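Local coordinates for protein PrgB (Enterococcus faecalis, PDB 6EVU) that promotes cell aggregation, biofilm formation and conjugation by binding and compacting DNA, and is represented here by its adhesin domain, at residues Ala211-Asp216 with Asp236-Ser241; Phe284-Lys289 with Ser298-Ala303; Ala196-Asn201 with Phe269-Gly274; Lys170-Ile175 with Arg279-Phe284. All coordinates share one frame; numbering follows the deposited sequence.

Contact 1 (Ala211-Asp216 with Asp236-Ser241); sequences AEFVSD and DGKFYS
One face of the F213 ring is covered by the aliphatic part of K238: CD sits 3.9 Å above the ring plane, almost over its centre, which makes a CH-pi contact. K238 NZ adds at most a weak cation-pi attraction and forms its salt bridge with D168. The Y240 ring receives A211 CB obliquely, with A211 CB 3.6 Å from Y240 CD2, and has D236 OD1 and K238 CB at its edge, in plane; the F239 ring has V214 O in its plane at one edge. These contacts flank a single antiparallel bridge in which strand 239-240, half of a small two-stranded sheet with 232-233, lies against strand 211-215 of the large antiparallel sheet. V214 and F239 form its hydrogen-bonded pair: F239 N reaches V214 O at 2.9 Å, and V214 N reaches F239 O at 3.2 Å. Beyond this pair the chains diverge, and water takes over. One molecule spans E212 O and S241 N; another spans D216 N and G237 O. At Y240, CG stands between the backbone N and the carbonyl carbon (chi1 57°), placing the ring beside A211. Each oxygen of the D236 carboxylate accepts one bond: OD1 from K238 N in an Asx turn, and OD2 from Y240 OH at 2.7 Å, on its syn side and 27° out of the carboxylate plane.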
loop_
_atom_site.group_PDB
_atom_site.type_symbol
_atom_site.label_atom_id
_atom_site.label_comp_id
_atom_site.label_asym_id
_atom_site.label_seq_id
_atom_site.Cartn_x
_atom_site.Cartn_y
_atom_site.Cartn_z
ATOM N N ALA A 211 0.265 -1.880 13.142
ATOM C CA ALA A 211 -0.535 -1.030 12.263
ATOM C C ALA A 211 0.085 -0.986 10.873
ATOM O O ALA A 211 1.309 -0.980 10.748
ATOM C CB ALA A 211 -0.645 0.406 12.771
ATOM N N GLU A 212 -0.779 -0.971 9.858
ATOM C CA GLU A 212 -0.388 -0.607 8.490
ATOM C C GLU A 212 -0.333 0.918 8.384
ATOM O O GLU A 212 -1.175 1.623 8.975
ATOM C CB GLU A 212 -1.347 -1.210 7.455
ATOM C CG GLU A 212 -1.534 -2.683 7.685
ATOM C CD GLU A 212 -2.095 -3.439 6.508
ATOM O OE1 GLU A 212 -2.541 -2.801 5.528
ATOM O OE2 GLU A 212 -2.154 -4.689 6.591
ATOM N N PHE A 213 0.702 1.428 7.697
ATOM C CA PHE A 213 0.971 2.869 7.600
ATOM C C PHE A 213 1.396 3.252 6.191
ATOM O O PHE A 213 1.728 2.394 5.358
ATOM C CB PHE A 213 2.090 3.314 8.578
ATOM C CG PHE A 213 3.461 2.702 8.273
ATOM C CD1 PHE A 213 4.345 3.328 7.404
ATOM C CD2 PHE A 213 3.853 1.526 8.914
ATOM C CE1 PHE A 213 5.585 2.795 7.138
ATOM C CE2 PHE A 213 5.117 0.984 8.678
ATOM C CZ PHE A 213 5.980 1.599 7.789
ATOM N N VAL A 214 1.399 4.569 5.940
ATOM C CA VAL A 214 2.141 5.190 4.861
ATOM C C VAL A 214 3.078 6.239 5.443
ATOM O O VAL A 214 2.871 6.727 6.551
ATOM C CB VAL A 214 1.191 5.810 3.825
ATOM C CG1 VAL A 214 0.433 4.694 3.133
ATOM C CG2 VAL A 214 0.177 6.860 4.504
ATOM N N SER A 215 4.144 6.557 4.705
ATOM C CA SER A 215 5.160 7.484 5.212
ATOM C C SER A 215 6.023 7.950 4.044
ATOM O O SER A 215 5.872 7.472 2.910
ATOM C CB SER A 215 6.027 6.820 6.285
ATOM O OG SER A 215 6.776 5.793 5.656
ATOM N N ASP A 216 6.984 8.840 4.354
ATOM C CA ASP A 216 8.041 9.232 3.425
ATOM C C ASP A 216 7.466 9.641 2.067
ATOM O O ASP A 216 7.901 9.202 0.999
ATOM C CB ASP A 216 9.074 8.128 3.283
ATOM C CG ASP A 216 9.610 7.697 4.622
ATOM O OD1 ASP A 216 10.238 8.545 5.272
ATOM O OD2 ASP A 216 9.342 6.545 5.035
ATOM N N ASP A 236 6.508 9.412 15.122
ATOM C CA ASP A 236 7.573 8.787 14.352
ATOM C C ASP A 236 7.547 9.175 12.873
ATOM O O ASP A 236 8.335 8.625 12.089
ATOM C CB ASP A 236 7.518 7.259 14.517
ATOM C CG ASP A 236 6.164 6.658 14.133
ATOM O OD1 ASP A 236 5.512 7.209 13.232
ATOM O OD2 ASP A 236 5.767 5.622 14.722
ATOM N N GLY A 237 6.666 10.107 12.474
ATOM C CA GLY A 237 6.638 10.613 11.120
ATOM C C GLY A 237 5.768 9.816 10.179
ATOM O O GLY A 237 5.593 10.214 9.019
ATOM N N LYS A 238 5.200 8.717 10.648
ATOM C CA LYS A 238 4.347 7.862 9.848
ATOM C C LYS A 238 2.873 8.162 10.115
ATOM O O LYS A 238 2.494 8.748 11.137
ATOM C CB LYS A 238 4.645 6.392 10.154
ATOM C CG LYS A 238 6.125 5.981 9.969
ATOM C CD LYS A 238 6.354 4.620 10.607
ATOM C CE LYS A 238 7.852 4.395 10.922
ATOM N NZ LYS A 238 8.050 3.470 12.081
ATOM N N PHE A 239 2.035 7.709 9.202
ATOM C CA PHE A 239 0.604 7.950 9.250
ATOM C C PHE A 239 -0.077 6.598 9.469
ATOM O O PHE A 239 -0.023 5.732 8.591
ATOM C CB PHE A 239 0.163 8.621 7.952
ATOM C CG PHE A 239 0.853 9.952 7.659
ATOM C CD1 PHE A 239 2.089 10.013 7.028
ATOM C CD2 PHE A 239 0.236 11.168 8.012
ATOM C CE1 PHE A 239 2.700 11.242 6.719
ATOM C CE2 PHE A 239 0.848 12.391 7.715
ATOM C CZ PHE A 239 2.076 12.436 7.082
ATOM N N TYR A 240 -0.691 6.413 10.636
ATOM C CA TYR A 240 -1.455 5.213 10.933
ATOM C C TYR A 240 -2.339 5.455 12.143
ATOM O O TYR A 240 -2.269 6.503 12.796
ATOM C CB TYR A 240 -0.545 4.005 11.186
ATOM C CG TYR A 240 0.441 4.240 12.312
ATOM C CD1 TYR A 240 1.652 4.885 12.076
ATOM C CD2 TYR A 240 0.164 3.834 13.612
ATOM C CE1 TYR A 240 2.591 5.090 13.076
ATOM C CE2 TYR A 240 1.107 4.058 14.667
ATOM C CZ TYR A 240 2.328 4.680 14.378
ATOM O OH TYR A 240 3.261 4.898 15.382
ATOM N N SER A 241 -3.176 4.467 12.446
ATOM C CA SER A 241 -3.982 4.550 13.658
ATOM C C SER A 241 -3.176 4.005 14.819
ATOM O O SER A 241 -2.820 2.815 14.810
ATOM C CB SER A 241 -5.292 3.786 13.538
ATOM O OG SER A 241 -5.945 3.709 14.820
HETATM O O HOH W 1 -3.231 2.434 10.585
HETATM O O HOH W 2 7.022 10.611 6.383
#

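Contact 2 (Phe284-Lys289 with Ser298-Ala303); sequences FGMTTK and SAQWFA
One water ties F284 to Q300: it donates to F284 O at 2.9 Å and to Q300 OE1 at 3.0 Å, and accepts from T171 OG1. The direct bond to strand 284-287 comes from Q300 NE2, which donates to G285 O over 3.2 Å, bent (137° at the hydrogen) and with the donor well above the carbonyl plane. Both polar atoms of the amide thus have a partner. The M286 and Q300 side chains run alongside each other, head to tail, with M286 CG 3.4 Å from Q300 OE1. A bend at chi3 then curls the methionine methyl back over the other strand, and M286 SD lies 3.2 Å from A299 N. No backbone hydrogen bond links these strands. Their axes approach to 7.6 Å, and side chains bridge the gap, as where two sheets face each other in a beta sandwich: 280-287 belongs to the large antiparallel sheet and 299-302 to another. The F284 and F302 rings form an offset stack, centroids 4.2 Å apart and planes only 12° from parallel. In F302, chi1 -174° swings CG away from the backbone N and lays the ring over the F284 face, while F302 CB makes a CH-pi contact there, 3.5 Å from F284 CE1.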
loop_
_atom_site.group_PDB
_atom_site.type_symbol
_atom_site.label_atom_id
_atom_site.label_comp_id
_atom_site.label_asym_id
_atom_site.label_seq_id
_atom_site.Cartn_x
_atom_site.Cartn_y
_atom_site.Cartn_z
ATOM N N PHE A 284 4.844 2.597 1.962
ATOM C CA PHE A 284 3.782 1.971 2.754
ATOM C C PHE A 284 4.387 0.824 3.549
ATOM O O PHE A 284 5.406 0.259 3.162
ATOM C CB PHE A 284 2.575 1.505 1.878
ATOM C CG PHE A 284 2.957 0.477 0.808
ATOM C CD1 PHE A 284 2.914 -0.867 1.083
ATOM C CD2 PHE A 284 3.349 0.907 -0.454
ATOM C CE1 PHE A 284 3.257 -1.812 0.102
ATOM C CE2 PHE A 284 3.688 -0.051 -1.468
ATOM C CZ PHE A 284 3.650 -1.402 -1.146
ATOM N N GLY A 285 3.737 0.402 4.620
ATOM C CA GLY A 285 4.346 -0.657 5.387
ATOM C C GLY A 285 3.534 -1.078 6.585
ATOM O O GLY A 285 2.308 -0.881 6.645
ATOM N N MET A 286 4.215 -1.799 7.456
ATOM C CA MET A 286 3.621 -2.302 8.685
ATOM C C MET A 286 4.588 -2.049 9.830
ATOM O O MET A 286 5.780 -2.337 9.700
ATOM C CB MET A 286 3.303 -3.801 8.590
ATOM C CG MET A 286 2.651 -4.185 7.255
ATOM S SD MET A 286 2.483 -6.013 7.138
ATOM C CE MET A 286 1.116 -6.301 8.304
ATOM N N THR A 287 4.062 -1.559 10.967
ATOM C CA THR A 287 4.892 -1.288 12.136
ATOM C C THR A 287 4.321 -1.943 13.397
ATOM O O THR A 287 3.109 -1.917 13.644
ATOM C CB THR A 287 5.069 0.216 12.364
ATOM O OG1 THR A 287 6.048 0.374 13.385
ATOM C CG2 THR A 287 3.731 0.892 12.784
ATOM N N THR A 288 5.178 -2.618 14.143
ATOM C CA THR A 288 4.789 -3.127 15.453
ATOM C C THR A 288 5.242 -2.172 16.513
ATOM O O THR A 288 5.384 -2.567 17.683
ATOM C CB THR A 288 5.388 -4.500 15.733
ATOM O OG1 THR A 288 6.801 -4.398 15.603
ATOM C CG2 THR A 288 4.835 -5.574 14.749
ATOM N N LYS A 289 5.606 -0.965 16.096
ATOM C CA LYS A 289 6.317 -0.001 16.934
ATOM C C LYS A 289 7.510 -0.638 17.633
ATOM O O LYS A 289 7.932 -0.176 18.688
ATOM C CB LYS A 289 5.373 0.652 17.952
ATOM C CG LYS A 289 4.416 1.651 17.330
ATOM C CD LYS A 289 3.380 2.133 18.337
ATOM C CE LYS A 289 3.489 3.631 18.558
ATOM N NZ LYS A 289 4.887 3.966 18.946
ATOM N N SER A 298 3.466 -8.980 9.419
ATOM C CA SER A 298 4.502 -8.762 8.427
ATOM C C SER A 298 4.091 -9.123 6.992
ATOM O O SER A 298 4.972 -9.284 6.134
ATOM C CB SER A 298 5.812 -9.538 8.809
ATOM O OG SER A 298 5.526 -10.913 9.149
ATOM N N ALA A 299 2.800 -9.214 6.684
ATOM C CA ALA A 299 2.398 -9.276 5.286
ATOM C C ALA A 299 1.130 -8.449 5.101
ATOM O O ALA A 299 0.236 -8.478 5.944
ATOM C CB ALA A 299 2.099 -10.715 4.854
ATOM N N GLN A 300 1.062 -7.739 3.962
ATOM C CA GLN A 300 -0.067 -6.832 3.772
ATOM C C GLN A 300 -0.471 -6.811 2.302
ATOM O O GLN A 300 0.284 -7.180 1.400
ATOM C CB GLN A 300 0.309 -5.406 4.233
ATOM C CG GLN A 300 1.271 -4.730 3.253
ATOM C CD GLN A 300 1.905 -3.477 3.853
ATOM O OE1 GLN A 300 3.107 -3.357 3.990
ATOM N NE2 GLN A 300 1.067 -2.511 4.181
ATOM N N TRP A 301 -1.699 -6.302 2.083
ATOM C CA TRP A 301 -2.175 -6.018 0.736
ATOM C C TRP A 301 -2.178 -4.510 0.579
ATOM O O TRP A 301 -2.786 -3.829 1.407
ATOM C CB TRP A 301 -3.591 -6.586 0.584
ATOM C CG TRP A 301 -4.272 -6.192 -0.714
ATOM C CD1 TRP A 301 -3.664 -5.888 -1.879
ATOM C CD2 TRP A 301 -5.689 -6.062 -0.954
ATOM N NE1 TRP A 301 -4.577 -5.551 -2.848
ATOM C CE2 TRP A 301 -5.834 -5.652 -2.301
ATOM C CE3 TRP A 301 -6.836 -6.207 -0.153
ATOM C CZ2 TRP A 301 -7.112 -5.419 -2.868
ATOM C CZ3 TRP A 301 -8.090 -6.003 -0.729
ATOM C CH2 TRP A 301 -8.201 -5.584 -2.057
ATOM N N PHE A 302 -1.501 -4.000 -0.446
ATOM C CA PHE A 302 -1.521 -2.568 -0.747
ATOM C C PHE A 302 -2.148 -2.401 -2.126
ATOM O O PHE A 302 -1.533 -2.730 -3.132
ATOM C CB PHE A 302 -0.146 -1.895 -0.718
ATOM C CG PHE A 302 -0.285 -0.414 -0.896
ATOM C CD1 PHE A 302 -0.695 0.364 0.202
ATOM C CD2 PHE A 302 -0.224 0.149 -2.139
ATOM C CE1 PHE A 302 -0.902 1.720 0.075
ATOM C CE2 PHE A 302 -0.471 1.556 -2.304
ATOM C CZ PHE A 302 -0.809 2.316 -1.200
ATOM N N ALA A 303 -3.348 -1.832 -2.170
ATOM C CA ALA A 303 -4.026 -1.537 -3.424
ATOM C C ALA A 303 -3.868 -0.057 -3.751
ATOM O O ALA A 303 -4.002 0.791 -2.857
ATOM C CB ALA A 303 -5.512 -1.873 -3.305
HETATM O O HOH W 3 5.595 -2.594 2.564
#

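Contact 3 (Ala196-Asn201 with Phe269-Gly274); sequences ALSSLN and FGSGVG
G272 N donates to L197 O at 2.7 Å, within the carbonyl plane, and L197 N returns a bond to G272 O at 3.1 Å, from well above that carbonyl's plane. Beside the first of these bonds, S271 CA comes within 3.0 Å of L197 O in a CA-H...O contact. This reciprocal pair is the last rung of the antiparallel pairing between strands 193-197 and 272-276, two members of a three-stranded sheet. G272 O is also met by a water at 2.8 Å, so two donors hold it. Past the rung, the chain 198-201 turns instead of continuing as strand. L200, the centre of an inverse gamma turn, sends its N to a lone pair of G270 O at 2.9 Å with a nearly straight N-H (161°). G270 has no side chain to crowd L200 N, which is consistent with so close a backbone approach. The serines beside this turn look elsewhere for their bonds: S271 OG to N309 and the A267 carbonyl, S199 OG to D260 and to a bound Tris molecule, probably from the crystallisation liquor. Side-chain packing is lighter. L200 CB rests 3.5 Å from G270 O. The L197 side chain leans along the glycine-rich strand, with chi1 -54° setting CG anti to the carbonyl carbon and L197 CD1 3.7 Å from G274 N.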
loop_
_atom_site.group_PDB
_atom_site.type_symbol
_atom_site.label_atom_id
_atom_site.label_comp_id
_atom_site.label_asym_id
_atom_site.label_seq_id
_atom_site.Cartn_x
_atom_site.Cartn_y
_atom_site.Cartn_z
ATOM N N ALA A 196 -5.678 7.422 -3.325
ATOM C CA ALA A 196 -6.205 6.948 -2.061
ATOM C C ALA A 196 -5.116 6.261 -1.246
ATOM O O ALA A 196 -4.234 5.578 -1.781
ATOM C CB ALA A 196 -7.334 5.958 -2.304
ATOM N N LEU A 197 -5.206 6.388 0.068
ATOM C CA LEU A 197 -4.382 5.600 0.972
ATOM C C LEU A 197 -5.457 4.993 1.853
ATOM O O LEU A 197 -6.037 5.686 2.704
ATOM C CB LEU A 197 -3.382 6.448 1.754
ATOM C CG LEU A 197 -2.549 7.271 0.764
ATOM C CD1 LEU A 197 -1.946 8.462 1.426
ATOM C CD2 LEU A 197 -1.532 6.362 0.137
ATOM N N SER A 198 -5.780 3.731 1.606
ATOM C CA SER A 198 -6.948 3.096 2.188
ATOM C C SER A 198 -6.575 1.867 2.994
ATOM O O SER A 198 -5.425 1.409 2.984
ATOM C CB SER A 198 -7.960 2.705 1.105
ATOM O OG SER A 198 -8.503 3.895 0.550
ATOM N N SER A 199 -7.588 1.382 3.711
ATOM C CA SER A 199 -7.514 0.108 4.395
ATOM C C SER A 199 -6.289 0.056 5.310
ATOM O O SER A 199 -5.499 -0.916 5.310
ATOM C CB SER A 199 -7.500 -1.019 3.362
ATOM O OG SER A 199 -7.787 -2.269 3.944
ATOM N N LEU A 200 -6.021 1.139 6.045
ATOM C CA LEU A 200 -4.830 1.110 6.908
ATOM C C LEU A 200 -5.302 0.692 8.296
ATOM O O LEU A 200 -5.570 1.520 9.173
ATOM C CB LEU A 200 -4.073 2.440 6.919
ATOM C CG LEU A 200 -3.593 2.896 5.535
ATOM C CD1 LEU A 200 -3.038 4.317 5.578
ATOM C CD2 LEU A 200 -2.534 1.898 5.048
ATOM N N ASN A 201 -5.464 -0.619 8.469
ATOM C CA ASN A 201 -5.974 -1.149 9.723
ATOM C C ASN A 201 -4.879 -1.146 10.794
ATOM O O ASN A 201 -3.679 -1.136 10.507
ATOM C CB ASN A 201 -6.469 -2.588 9.570
ATOM C CG ASN A 201 -5.358 -3.544 9.089
ATOM O OD1 ASN A 201 -4.858 -3.407 7.976
ATOM N ND2 ASN A 201 -4.941 -4.468 9.947
ATOM N N PHE A 269 -12.588 5.324 7.919
ATOM C CA PHE A 269 -11.959 5.168 9.232
ATOM C C PHE A 269 -10.477 4.868 9.082
ATOM O O PHE A 269 -9.663 5.268 9.921
ATOM C CB PHE A 269 -12.612 4.039 10.042
ATOM C CG PHE A 269 -13.967 4.388 10.628
ATOM C CD1 PHE A 269 -14.555 5.622 10.397
ATOM C CD2 PHE A 269 -14.642 3.470 11.412
ATOM C CE1 PHE A 269 -15.819 5.941 10.961
ATOM C CE2 PHE A 269 -15.887 3.777 11.968
ATOM C CZ PHE A 269 -16.472 5.011 11.736
ATOM N N GLY A 270 -10.108 4.165 8.018
ATOM C CA GLY A 270 -8.705 3.840 7.837
ATOM C C GLY A 270 -8.069 4.414 6.589
ATOM O O GLY A 270 -7.180 3.772 6.012
ATOM N N SER A 271 -8.416 5.646 6.209
ATOM C CA SER A 271 -7.930 6.220 4.960
ATOM C C SER A 271 -7.322 7.601 5.147
ATOM O O SER A 271 -7.522 8.298 6.163
ATOM C CB SER A 271 -9.033 6.293 3.912
ATOM O OG SER A 271 -9.651 5.033 3.788
ATOM N N GLY A 272 -6.566 7.979 4.124
ATOM C CA GLY A 272 -6.108 9.336 3.922
ATOM C C GLY A 272 -6.115 9.597 2.430
ATOM O O GLY A 272 -6.494 8.728 1.639
ATOM N N VAL A 273 -5.643 10.775 2.056
ATOM C CA VAL A 273 -5.516 11.146 0.654
ATOM C C VAL A 273 -4.071 11.540 0.372
ATOM O O VAL A 273 -3.462 12.268 1.166
ATOM C CB VAL A 273 -6.476 12.288 0.296
ATOM C CG1 VAL A 273 -6.315 12.657 -1.153
ATOM C CG2 VAL A 273 -7.908 11.838 0.627
ATOM N N GLY A 274 -3.517 11.013 -0.717
ATOM C CA GLY A 274 -2.246 11.469 -1.248
ATOM C C GLY A 274 -2.455 12.484 -2.362
ATOM O O GLY A 274 -3.322 12.306 -3.230
HETATM O O HOH W 4 -8.763 7.361 0.599
#

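Contact 4 (Lys170-Ile175 with Arg279-Phe284); sequences KTRLTI and RISFSF
L173 stands between two phenylalanines of the neighbouring strand: its CD2 meets F282 CZ obliquely at 4.0 Å, and its CB lies in the plane of the F284 ring, at the edge and 4.0 Å from F284 CE2. Chi1 171° sets the leucine's CG away from the backbone N, and chi2 58° then turns CD2 to F282. T171 CB makes a CH-pi contact with the F284 face opposite the one that F302 stacks on, 4.0 Å above the plane but offset toward the rim. Farther along, I175 CD1 touches I280 CG2 at 4.1 Å, and I280 CG2 in turn lies at the edge of the F282 ring, in its plane. This apolar face lies on the antiparallel pairing of strands 169-179 and 280-287, adjacent members of the large sheet. L173 and F282 are a hydrogen-bonded pair: L173 N to F282 O is 2.8 Å and practically straight (177°). T171 and F284 form another. In the non-hydrogen-bonded pairs R172-S283 and T174-S281 the side chains occupy the other face, which is polar. There T174 OG1 and S281 OG are hydrogen-bonded at 2.8 Å. The charged ends find partners outside the pair, all in salt bridges: R172 with E134, K170 with D216 and R279 with E184; the S283 hydroxyl bonds Q136. Where the pairing ends, a water spans the chains, donating to I175 O at 2.7 Å and accepting from I280 N at 3.0 Å.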
loop_
_atom_site.group_PDB
_atom_site.type_symbol
_atom_site.label_atom_id
_atom_site.label_comp_id
_atom_site.label_asym_id
_atom_site.label_seq_id
_atom_site.Cartn_x
_atom_site.Cartn_y
_atom_site.Cartn_z
ATOM N N LYS A 170 8.615 -2.114 5.183
ATOM C CA LYS A 170 8.410 -0.842 4.474
ATOM C C LYS A 170 8.921 -0.918 3.041
ATOM O O LYS A 170 10.008 -1.440 2.795
ATOM C CB LYS A 170 9.053 0.339 5.229
ATOM C CG LYS A 170 8.563 1.693 4.636
ATOM C CD LYS A 170 8.996 2.877 5.468
ATOM C CE LYS A 170 10.435 3.274 5.213
ATOM N NZ LYS A 170 10.831 4.526 6.025
ATOM N N THR A 171 8.117 -0.414 2.095
ATOM C CA THR A 171 8.366 -0.465 0.667
ATOM C C THR A 171 8.102 0.918 0.088
ATOM O O THR A 171 7.035 1.502 0.354
ATOM C CB THR A 171 7.454 -1.484 -0.041
ATOM O OG1 THR A 171 7.598 -2.782 0.602
ATOM C CG2 THR A 171 7.816 -1.601 -1.501
ATOM N N ARG A 172 9.022 1.401 -0.745
ATOM C CA ARG A 172 8.799 2.631 -1.515
ATOM C C ARG A 172 8.137 2.264 -2.836
ATOM O O ARG A 172 8.509 1.277 -3.503
ATOM C CB ARG A 172 10.128 3.383 -1.779
ATOM C CG ARG A 172 9.842 4.731 -2.537
ATOM C CD ARG A 172 10.986 5.693 -2.300
ATOM N NE ARG A 172 12.190 5.126 -2.862
ATOM C CZ ARG A 172 13.430 5.502 -2.554
ATOM N NH1 ARG A 172 13.659 6.464 -1.652
ATOM N NH2 ARG A 172 14.445 4.891 -3.158
ATOM N N LEU A 173 7.104 3.038 -3.204
ATOM C CA LEU A 173 6.416 2.875 -4.479
ATOM C C LEU A 173 6.472 4.202 -5.233
ATOM O O LEU A 173 6.039 5.244 -4.701
ATOM C CB LEU A 173 4.945 2.426 -4.289
ATOM C CG LEU A 173 4.052 2.413 -5.537
ATOM C CD1 LEU A 173 4.630 1.485 -6.640
ATOM C CD2 LEU A 173 2.716 1.880 -5.122
ATOM N N THR A 174 7.032 4.167 -6.445
ATOM C CA THR A 174 7.049 5.338 -7.337
ATOM C C THR A 174 6.393 4.933 -8.636
ATOM O O THR A 174 6.720 3.883 -9.197
ATOM C CB THR A 174 8.491 5.776 -7.612
ATOM O OG1 THR A 174 9.185 6.013 -6.372
ATOM C CG2 THR A 174 8.488 7.022 -8.514
ATOM N N ILE A 175 5.425 5.741 -9.114
ATOM C CA ILE A 175 4.557 5.359 -10.232
ATOM C C ILE A 175 4.751 6.342 -11.377
ATOM O O ILE A 175 4.759 7.558 -11.163
ATOM C CB ILE A 175 3.080 5.331 -9.801
ATOM C CG1 ILE A 175 2.863 4.230 -8.754
ATOM C CG2 ILE A 175 2.108 5.114 -11.041
ATOM C CD1 ILE A 175 1.575 4.373 -7.908
ATOM N N ARG A 279 5.406 13.564 -9.986
ATOM C CA ARG A 279 5.373 12.106 -9.974
ATOM C C ARG A 279 4.978 11.571 -8.596
ATOM O O ARG A 279 5.508 12.015 -7.561
ATOM C CB ARG A 279 6.770 11.576 -10.379
ATOM C CG ARG A 279 6.778 10.037 -10.671
ATOM C CD ARG A 279 8.164 9.579 -11.178
ATOM N NE ARG A 279 8.521 10.178 -12.469
ATOM C CZ ARG A 279 9.676 10.742 -12.764
ATOM N NH1 ARG A 279 10.653 10.854 -11.850
ATOM N NH2 ARG A 279 9.849 11.219 -13.987
ATOM N N ILE A 280 4.051 10.622 -8.587
ATOM C CA ILE A 280 3.616 9.961 -7.354
ATOM C C ILE A 280 4.743 9.135 -6.761
ATOM O O ILE A 280 5.330 8.282 -7.436
ATOM C CB ILE A 280 2.413 9.050 -7.636
ATOM C CG1 ILE A 280 1.198 9.926 -7.984
ATOM C CG2 ILE A 280 2.132 8.130 -6.433
ATOM C CD1 ILE A 280 -0.028 9.075 -8.343
ATOM N N SER A 281 4.978 9.299 -5.474
ATOM C CA SER A 281 6.006 8.471 -4.815
ATOM C C SER A 281 5.810 8.559 -3.312
ATOM O O SER A 281 5.633 9.658 -2.790
ATOM C CB SER A 281 7.388 8.959 -5.176
ATOM O OG SER A 281 8.387 8.073 -4.649
ATOM N N PHE A 282 5.786 7.426 -2.630
ATOM C CA PHE A 282 5.521 7.418 -1.190
ATOM C C PHE A 282 5.908 6.033 -0.694
ATOM O O PHE A 282 6.230 5.142 -1.499
ATOM C CB PHE A 282 4.050 7.725 -0.880
ATOM C CG PHE A 282 3.106 6.703 -1.461
ATOM C CD1 PHE A 282 2.710 6.764 -2.782
ATOM C CD2 PHE A 282 2.646 5.646 -0.651
ATOM C CE1 PHE A 282 1.897 5.784 -3.338
ATOM C CE2 PHE A 282 1.814 4.654 -1.173
ATOM C CZ PHE A 282 1.445 4.714 -2.529
ATOM N N SER A 283 5.900 5.845 0.643
ATOM C CA SER A 283 6.142 4.489 1.166
ATOM C C SER A 283 4.951 3.928 1.932
ATOM O O SER A 283 4.132 4.670 2.507
ATOM C CB SER A 283 7.392 4.461 2.068
ATOM O OG SER A 283 8.495 4.802 1.274
ATOM N N PHE A 284 4.844 2.597 1.962
ATOM C CA PHE A 284 3.782 1.971 2.754
ATOM C C PHE A 284 4.387 0.824 3.549
ATOM O O PHE A 284 5.406 0.259 3.162
ATOM C CB PHE A 284 2.575 1.505 1.878
ATOM C CG PHE A 284 2.957 0.477 0.808
ATOM C CD1 PHE A 284 2.914 -0.867 1.083
ATOM C CD2 PHE A 284 3.349 0.907 -0.454
ATOM C CE1 PHE A 284 3.257 -1.812 0.102
ATOM C CE2 PHE A 284 3.688 -0.051 -1.468
ATOM C CZ PHE A 284 3.650 -1.402 -1.146
HETATM O O HOH W 3 5.595 -2.594 2.564
HETATM O O HOH W 5 3.069 9.692 -11.285
#

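Strand 280-287 joins three of these contacts: it pairs with 169-179 in contact 4, faces 299-302 in contact 2, and is bonded on its other edge to strand 211-215 of contact 1, where F213 O accepts from G285 N at 2.9 Å. Contact 2 lies nearest the centre of the chain and depends on stacked rings and one buried amide. Contact 4, only partly buried, is the regular ladder, with five backbone bonds and an apolar and a polar face. The buried contacts 1 and 3 have two and three such bonds; contact 3, and the 236-241 side of contact 1, lie where short strands meet turns. E212 N to N201 O connects contacts 1 and 3.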